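PDB 3VX6: E1 from Kluyveromyces marxianus, which acts as the E1-like enzyme of autophagy, activating ATG12 for conjugation with ATG5 and ATG8 for conjugation with phosphatidylethanolamine. Local coordinates for residues A[14-18]-A[260-264]; A[44-48]-A[59-63]; A[122-126]-A[138-143]. All coordinates share one frame; numbering follows the deposited sequence.

Contact 1 (A[14-18]-A[260-264])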
# COMPACT_ATOMS: atom_id res chain seq x y z
N SER A 14 0.95 -6.90 0.89
CA SER A 14 0.93 -5.65 1.63
C SER A 14 -0.24 -5.38 2.58
O SER A 14 -0.20 -4.44 3.37
CB SER A 14 1.06 -4.47 0.65
OG SER A 14 2.31 -4.47 -0.02
N PHE A 15 -1.28 -6.21 2.52
CA PHE A 15 -2.45 -6.01 3.36
C PHE A 15 -3.40 -7.19 3.22
O PHE A 15 -3.28 -8.00 2.30
CB PHE A 15 -3.22 -4.79 2.88
CG PHE A 15 -3.89 -5.03 1.54
CD1 PHE A 15 -3.12 -5.24 0.40
CD2 PHE A 15 -5.27 -5.17 1.45
CE1 PHE A 15 -3.71 -5.60 -0.82
CE2 PHE A 15 -5.87 -5.52 0.24
CZ PHE A 15 -5.09 -5.74 -0.90
N GLN A 16 -4.34 -7.25 4.15
CA GLN A 16 -5.40 -8.26 4.14
C GLN A 16 -6.66 -7.40 4.29
O GLN A 16 -6.79 -6.65 5.25
CB GLN A 16 -5.29 -9.23 5.31
CG GLN A 16 -6.47 -10.18 5.40
CD GLN A 16 -6.20 -11.39 6.28
OE1 GLN A 16 -7.12 -12.15 6.60
NE2 GLN A 16 -4.94 -11.59 6.65
N SER A 17 -7.55 -7.50 3.32
CA SER A 17 -8.76 -6.70 3.38
C SER A 17 -9.73 -7.21 4.43
O SER A 17 -9.77 -8.40 4.77
CB SER A 17 -9.45 -6.64 2.01
OG SER A 17 -10.02 -7.89 1.66
N PHE A 18 -10.49 -6.27 4.96
CA PHE A 18 -11.51 -6.58 5.94
C PHE A 18 -12.63 -5.66 5.64
O PHE A 18 -12.68 -4.53 6.14
CB PHE A 18 -11.00 -6.34 7.36
CG PHE A 18 -10.34 -7.53 7.94
CD1 PHE A 18 -11.11 -8.61 8.37
CD2 PHE A 18 -8.96 -7.62 7.99
CE1 PHE A 18 -10.52 -9.76 8.84
CE2 PHE A 18 -8.35 -8.77 8.46
CZ PHE A 18 -9.13 -9.85 8.89
N SER A 260 2.02 -5.78 -9.23
CA SER A 260 1.21 -6.82 -8.62
C SER A 260 0.56 -6.13 -7.43
O SER A 260 0.67 -4.91 -7.30
CB SER A 260 2.07 -7.97 -8.16
OG SER A 260 3.09 -7.51 -7.29
N GLY A 261 -0.12 -6.88 -6.57
CA GLY A 261 -0.75 -6.26 -5.41
C GLY A 261 -2.18 -6.69 -5.18
O GLY A 261 -2.76 -6.42 -4.13
N TRP A 262 -2.75 -7.36 -6.18
CA TRP A 262 -4.12 -7.86 -6.13
C TRP A 262 -4.25 -8.89 -5.03
O TRP A 262 -3.50 -9.86 -4.99
CB TRP A 262 -4.50 -8.51 -7.46
CG TRP A 262 -4.83 -7.55 -8.55
CD1 TRP A 262 -4.20 -7.42 -9.75
CD2 TRP A 262 -5.90 -6.59 -8.56
NE1 TRP A 262 -4.80 -6.45 -10.52
CE2 TRP A 262 -5.85 -5.92 -9.81
CE3 TRP A 262 -6.89 -6.23 -7.64
CZ2 TRP A 262 -6.75 -4.92 -10.16
CZ3 TRP A 262 -7.79 -5.24 -7.99
CH2 TRP A 262 -7.72 -4.59 -9.24
N GLU A 263 -5.21 -8.69 -4.13
CA GLU A 263 -5.42 -9.61 -3.03
C GLU A 263 -5.91 -10.98 -3.51
O GLU A 263 -6.80 -11.07 -4.36
CB GLU A 263 -6.43 -9.01 -2.06
CG GLU A 263 -6.57 -9.78 -0.77
CD GLU A 263 -7.42 -9.04 0.23
OE1 GLU A 263 -7.42 -9.43 1.42
OE2 GLU A 263 -8.09 -8.07 -0.18
N LYS A 264 -5.33 -12.05 -2.96
CA LYS A 264 -5.70 -13.40 -3.36
C LYS A 264 -6.81 -14.00 -2.50
O LYS A 264 -7.52 -13.29 -1.79
CB LYS A 264 -4.46 -14.30 -3.33
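E263 reaches S17 end-on and grips it with both carboxylate oxygens. OE1 accepts the backbone N-H of S17 at 2.7 Å (S17 N to E263 OE1) in a nearly straight bond, 166° at the hydrogen. The hydroxyl is the other donor, with S17 OG 2.7 Å from E263 OE2. Both donors approach on the syn sides of the carboxylate and stand out of its plane, so the acid group is held at two points and its rotation is fixed. E263 spans the gap because its side chain is fully extended, with CG trans to the backbone N (chi1 -171°).

The F15 ring lies beside the root and stem of this arm. Its CZ sits 3.7 Å from E263 CB, and CE2 approaches E263 OE2 at 3.4 Å; ring and carboxylate planes are 61° apart, which excludes a flat stack. At the ring edge, close to its plane, F15 CE1 meets the carbonyl G261 O at 3.5 Å. Near the far end of the arm, Q16 contributes its CA, 3.6 Å from E263 OE1.

K273 comes near the same group, making only weak interactions with E263 OE1 and S17 OG, and would probably offset some of the buried negative charge. The carboxylate is thus a bidentate acceptor for the N-H and O-H of one serine, joining strand 16-19 of the two-stranded parallel sheet to the chain just after strand 260-262 of the mixed sheet.

Contact 2 (A[44-48]-A[59-63]); sequences LYTQL and AISLR
T46 and S61 meet in a side-chain-to-backbone contact between two strands that are not paired with each other, buried where the end of strand 40-47 passes strand 59-62. The axes of the short segments 44-47 and 59-62 come no closer than 6.9 Å and their directions differ by 120°, too far apart and too skewed for direct strand pairing. One polar link spans the interval: T46 OG1 donates to the carbonyl S61 O at 3.0 Å, arriving above the carbonyl plane. The hydroxyl can do this because OG1 is trans to the backbone N (chi1 -175°), which places the methyl CG2 between the backbone N and the carbonyl carbon and turns it to I60.

That methyl, T46 CG2, packs 3.9 Å from I60 CD1, the two side chains meeting at about a right angle. The same I60 CD1 also touches L48 CD1 at 4.2 Å. On the other flank, L44 CD1 and L62 CD1 lie 4.3 Å apart, and L62 CD2 approaches T46 CB. With an alanine here, the loss of OG1 and CG2 at T46 would probably leave S61 O without this donor and open a gap beside I60 CD1.

Each strand has its backbone partners in a different sheet: T46 with L79 of strand 78-86, I60 with Q16 of strand 16-19. F123 of strand 123-130 touches L44, T46 and L62, while F23 of helix 21-33 packs on both leucines, L44 and L62.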
# COMPACT_ATOMS: atom_id res chain seq x y z
N LEU A 44 -11.03 6.01 -0.74
CA LEU A 44 -11.22 5.28 0.50
C LEU A 44 -10.25 5.85 1.53
O LEU A 44 -9.23 6.44 1.17
CB LEU A 44 -10.96 3.78 0.27
CG LEU A 44 -11.89 3.14 -0.76
CD1 LEU A 44 -11.41 1.75 -1.14
CD2 LEU A 44 -13.29 3.08 -0.19
N TYR A 45 -10.59 5.71 2.80
CA TYR A 45 -9.76 6.21 3.88
C TYR A 45 -9.88 5.20 4.98
O TYR A 45 -10.98 4.78 5.34
CB TYR A 45 -10.27 7.56 4.40
CG TYR A 45 -10.15 8.71 3.42
CD1 TYR A 45 -8.92 9.32 3.17
CD2 TYR A 45 -11.26 9.16 2.71
CE1 TYR A 45 -8.80 10.35 2.25
CE2 TYR A 45 -11.15 10.19 1.78
CZ TYR A 45 -9.92 10.78 1.56
OH TYR A 45 -9.79 11.80 0.63
N THR A 46 -8.76 4.77 5.50
CA THR A 46 -8.82 3.81 6.57
C THR A 46 -7.71 4.22 7.49
O THR A 46 -6.58 4.47 7.06
CB THR A 46 -8.64 2.39 6.03
OG1 THR A 46 -8.83 1.45 7.10
CG2 THR A 46 -7.26 2.22 5.41
N GLN A 47 -8.04 4.36 8.77
CA GLN A 47 -7.04 4.73 9.75
C GLN A 47 -6.19 3.50 9.90
O GLN A 47 -6.67 2.44 10.29
CB GLN A 47 -7.69 5.09 11.08
CG GLN A 47 -6.70 5.29 12.19
CD GLN A 47 -7.38 5.74 13.45
OE1 GLN A 47 -7.08 5.23 14.53
NE2 GLN A 47 -8.29 6.70 13.33
N LEU A 48 -4.92 3.64 9.56
CA LEU A 48 -4.02 2.52 9.63
C LEU A 48 -3.74 2.18 11.08
O LEU A 48 -3.20 2.99 11.84
CB LEU A 48 -2.73 2.83 8.87
CG LEU A 48 -2.46 1.95 7.64
CD1 LEU A 48 -3.74 1.69 6.87
CD2 LEU A 48 -1.42 2.63 6.76
N ALA A 59 -3.91 -4.40 8.24
CA ALA A 59 -5.29 -4.75 8.01
C ALA A 59 -5.94 -3.53 7.43
O ALA A 59 -5.96 -2.47 8.06
CB ALA A 59 -5.98 -5.13 9.31
N ILE A 60 -6.43 -3.68 6.21
CA ILE A 60 -7.15 -2.60 5.58
C ILE A 60 -8.57 -2.91 6.02
O ILE A 60 -9.22 -3.81 5.47
CB ILE A 60 -7.06 -2.64 4.02
CG1 ILE A 60 -5.65 -2.24 3.56
CG2 ILE A 60 -8.12 -1.74 3.39
CD1 ILE A 60 -5.26 -0.83 3.90
N SER A 61 -9.04 -2.22 7.05
CA SER A 61 -10.40 -2.45 7.52
C SER A 61 -11.33 -1.40 6.95
O SER A 61 -11.32 -0.23 7.34
CB SER A 61 -10.46 -2.45 9.05
OG SER A 61 -10.16 -3.75 9.53
N LEU A 62 -12.12 -1.85 5.99
CA LEU A 62 -13.06 -1.00 5.30
C LEU A 62 -14.43 -1.22 5.91
O LEU A 62 -15.05 -2.25 5.71
CB LEU A 62 -13.07 -1.34 3.81
CG LEU A 62 -11.74 -1.15 3.09
CD1 LEU A 62 -11.90 -1.51 1.62
CD2 LEU A 62 -11.30 0.29 3.23
N ARG A 63 -14.88 -0.23 6.67
CA ARG A 63 -16.19 -0.29 7.30
C ARG A 63 -16.96 0.75 6.52
O ARG A 63 -16.55 1.15 5.44
CB ARG A 63 -16.09 0.12 8.77
CG ARG A 63 -14.82 -0.35 9.46
CD ARG A 63 -14.66 0.27 10.85
NE ARG A 63 -13.31 0.06 11.40
CZ ARG A 63 -12.75 -1.14 11.60
NH1 ARG A 63 -13.40 -2.25 11.30
NH2 ARG A 63 -11.53 -1.22 12.13

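Contact 3 (A[122-126]-A[138-143]); sequences SFYMI and YWICMP
Y124 and C141 form a hydrogen-bonded pair of an antiparallel hairpin, and I126 with W139 forms the next; M125 and I140 between them are a non-hydrogen-bonded pair. The strand axes approach to 4.5 Å, and their directions differ by 163°. Each hydrogen-bonded pair is closed by two bonds. Y124 N to C141 O is 2.7 Å, with its return from C141 N to Y124 O. I126 N to W139 O is likewise 2.7 Å, with its return from W139 N to I126 O. Past the Y124-C141 pair, one water joins S122 N, which donates to it, and P143 O.

M125 and I140 share one face of the sheet. M125 CG rests 3.4 Å from I140 CG1. The M125 chain is extended as far as SD, with CG trans to the backbone N (chi1 -179°), and then turns at chi3 (139°), carrying CE to 3.5 Å from Y138 CB. This leaves M125 SD 5.4 Å from the Y138 ring centroid, an oblique Met-aromatic contact. The opposite face carries Y124, C141, I126 and W139. There I126 and W139 lie side by side, pointing the same way, with I126 CG1 3.5 Å from W139 CB, while C141 SG makes an oblique sulfur-aromatic contact with Y124.

Backbone bonds therefore set the register, the side-chain contacts across the pair are apolar or sulfur-aromatic, and the buried indole N-H of W139 takes its acceptor from outside the hairpin, E263 O.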
# COMPACT_ATOMS: atom_id res chain seq x y z
N SER A 122 -0.58 2.98 -1.54
CA SER A 122 -2.02 3.19 -1.63
C SER A 122 -2.74 1.87 -1.90
O SER A 122 -2.11 0.84 -2.15
CB SER A 122 -2.32 4.18 -2.75
OG SER A 122 -3.68 4.56 -2.71
N PHE A 123 -4.05 1.89 -1.81
CA PHE A 123 -4.80 0.68 -2.11
C PHE A 123 -5.93 1.08 -3.03
O PHE A 123 -6.48 2.17 -2.92
CB PHE A 123 -5.32 -0.01 -0.86
CG PHE A 123 -6.35 0.77 -0.11
CD1 PHE A 123 -5.97 1.83 0.70
CD2 PHE A 123 -7.69 0.39 -0.16
CE1 PHE A 123 -6.92 2.50 1.47
CE2 PHE A 123 -8.64 1.04 0.61
CZ PHE A 123 -8.26 2.10 1.42
N TYR A 124 -6.24 0.17 -3.94
CA TYR A 124 -7.27 0.36 -4.93
C TYR A 124 -8.20 -0.85 -4.86
O TYR A 124 -7.76 -1.99 -4.72
CB TYR A 124 -6.62 0.45 -6.31
CG TYR A 124 -5.60 1.56 -6.42
CD1 TYR A 124 -5.96 2.82 -6.90
CD2 TYR A 124 -4.26 1.36 -6.02
CE1 TYR A 124 -5.02 3.85 -7.00
CE2 TYR A 124 -3.31 2.39 -6.11
CZ TYR A 124 -3.70 3.64 -6.60
OH TYR A 124 -2.80 4.67 -6.72
N MET A 125 -9.49 -0.59 -4.95
CA MET A 125 -10.45 -1.67 -4.88
C MET A 125 -11.36 -1.59 -6.08
O MET A 125 -11.82 -0.52 -6.43
CB MET A 125 -11.27 -1.56 -3.60
CG MET A 125 -12.28 -2.66 -3.41
SD MET A 125 -13.24 -2.46 -1.91
CE MET A 125 -14.85 -2.92 -2.52
N ILE A 126 -11.57 -2.71 -6.76
CA ILE A 126 -12.51 -2.70 -7.86
C ILE A 126 -13.63 -3.56 -7.30
O ILE A 126 -13.39 -4.47 -6.51
CB ILE A 126 -11.96 -3.33 -9.16
CG1 ILE A 126 -11.39 -4.73 -8.89
CG2 ILE A 126 -10.94 -2.37 -9.79
CD1 ILE A 126 -11.00 -5.50 -10.15
N TYR A 138 -15.88 -8.02 -5.17
CA TYR A 138 -14.85 -6.99 -5.07
C TYR A 138 -13.46 -7.56 -5.10
O TYR A 138 -13.24 -8.76 -4.92
CB TYR A 138 -15.00 -6.17 -3.80
CG TYR A 138 -14.83 -6.96 -2.54
CD1 TYR A 138 -15.78 -7.89 -2.16
CD2 TYR A 138 -13.74 -6.74 -1.70
CE1 TYR A 138 -15.67 -8.59 -0.97
CE2 TYR A 138 -13.60 -7.43 -0.50
CZ TYR A 138 -14.58 -8.35 -0.14
OH TYR A 138 -14.49 -9.05 1.05
N TRP A 139 -12.51 -6.67 -5.35
CA TRP A 139 -11.13 -7.04 -5.43
C TRP A 139 -10.27 -5.86 -5.03
O TRP A 139 -10.34 -4.79 -5.64
CB TRP A 139 -10.80 -7.46 -6.85
CG TRP A 139 -9.69 -8.43 -6.93
CD1 TRP A 139 -8.83 -8.77 -5.92
CD2 TRP A 139 -9.31 -9.21 -8.06
NE1 TRP A 139 -7.95 -9.72 -6.36
CE2 TRP A 139 -8.23 -10.01 -7.67
CE3 TRP A 139 -9.80 -9.31 -9.37
CZ2 TRP A 139 -7.61 -10.91 -8.55
CZ3 TRP A 139 -9.18 -10.20 -10.24
CH2 TRP A 139 -8.10 -10.99 -9.82
N ILE A 140 -9.46 -6.05 -4.00
CA ILE A 140 -8.60 -4.98 -3.54
C ILE A 140 -7.17 -5.30 -3.92
O ILE A 140 -6.79 -6.46 -4.03
CB ILE A 140 -8.68 -4.81 -2.01
CG1 ILE A 140 -10.13 -4.56 -1.60
CG2 ILE A 140 -7.80 -3.66 -1.58
CD1 ILE A 140 -10.34 -4.37 -0.10
N CYS A 141 -6.41 -4.24 -4.17
CA CYS A 141 -5.00 -4.37 -4.52
C CYS A 141 -4.27 -3.17 -3.96
O CYS A 141 -4.82 -2.08 -3.86
CB CYS A 141 -4.80 -4.43 -6.04
SG CYS A 141 -4.82 -2.83 -6.90
N MET A 142 -3.03 -3.40 -3.55
CA MET A 142 -2.19 -2.33 -3.06
C MET A 142 -1.01 -2.48 -4.02
O MET A 142 -0.16 -3.35 -3.83
CB MET A 142 -1.76 -2.61 -1.62
CG MET A 142 -0.99 -1.47 -1.00
SD MET A 142 -0.61 -1.84 0.68
CE MET A 142 -1.94 -1.05 1.57
N PRO A 143 -0.97 -1.66 -5.08
CA PRO A 143 0.09 -1.73 -6.07
C PRO A 143 1.49 -1.82 -5.52
O PRO A 143 1.92 -1.02 -4.69
CB PRO A 143 -0.14 -0.49 -6.92
CG PRO A 143 -1.59 -0.35 -6.86
CD PRO A 143 -1.84 -0.52 -5.38
O HOH W 1 0.69 0.93 -3.22

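In the fold
Contacts 1 and 3 are close, their centres about 7 Å apart, and are joined by a backbone bond, E263 N to I140 O at 2.7 Å. Contact 2, centred about 13 Å from contact 1 and about 12 Å from contact 3, joins the former through the two-stranded parallel sheet, where F18 N is 2.8 Å from I60 O. It meets contact 3 through side chains instead, L62 CD1 lying 3.7 Å from I140 CD1. Strand 59-62 is thus a shared element, paired with strand 16-19 of contact 1 and packed by its side chains on the mixed sheet that holds contact 3, all within the Atg7 N-terminal family region.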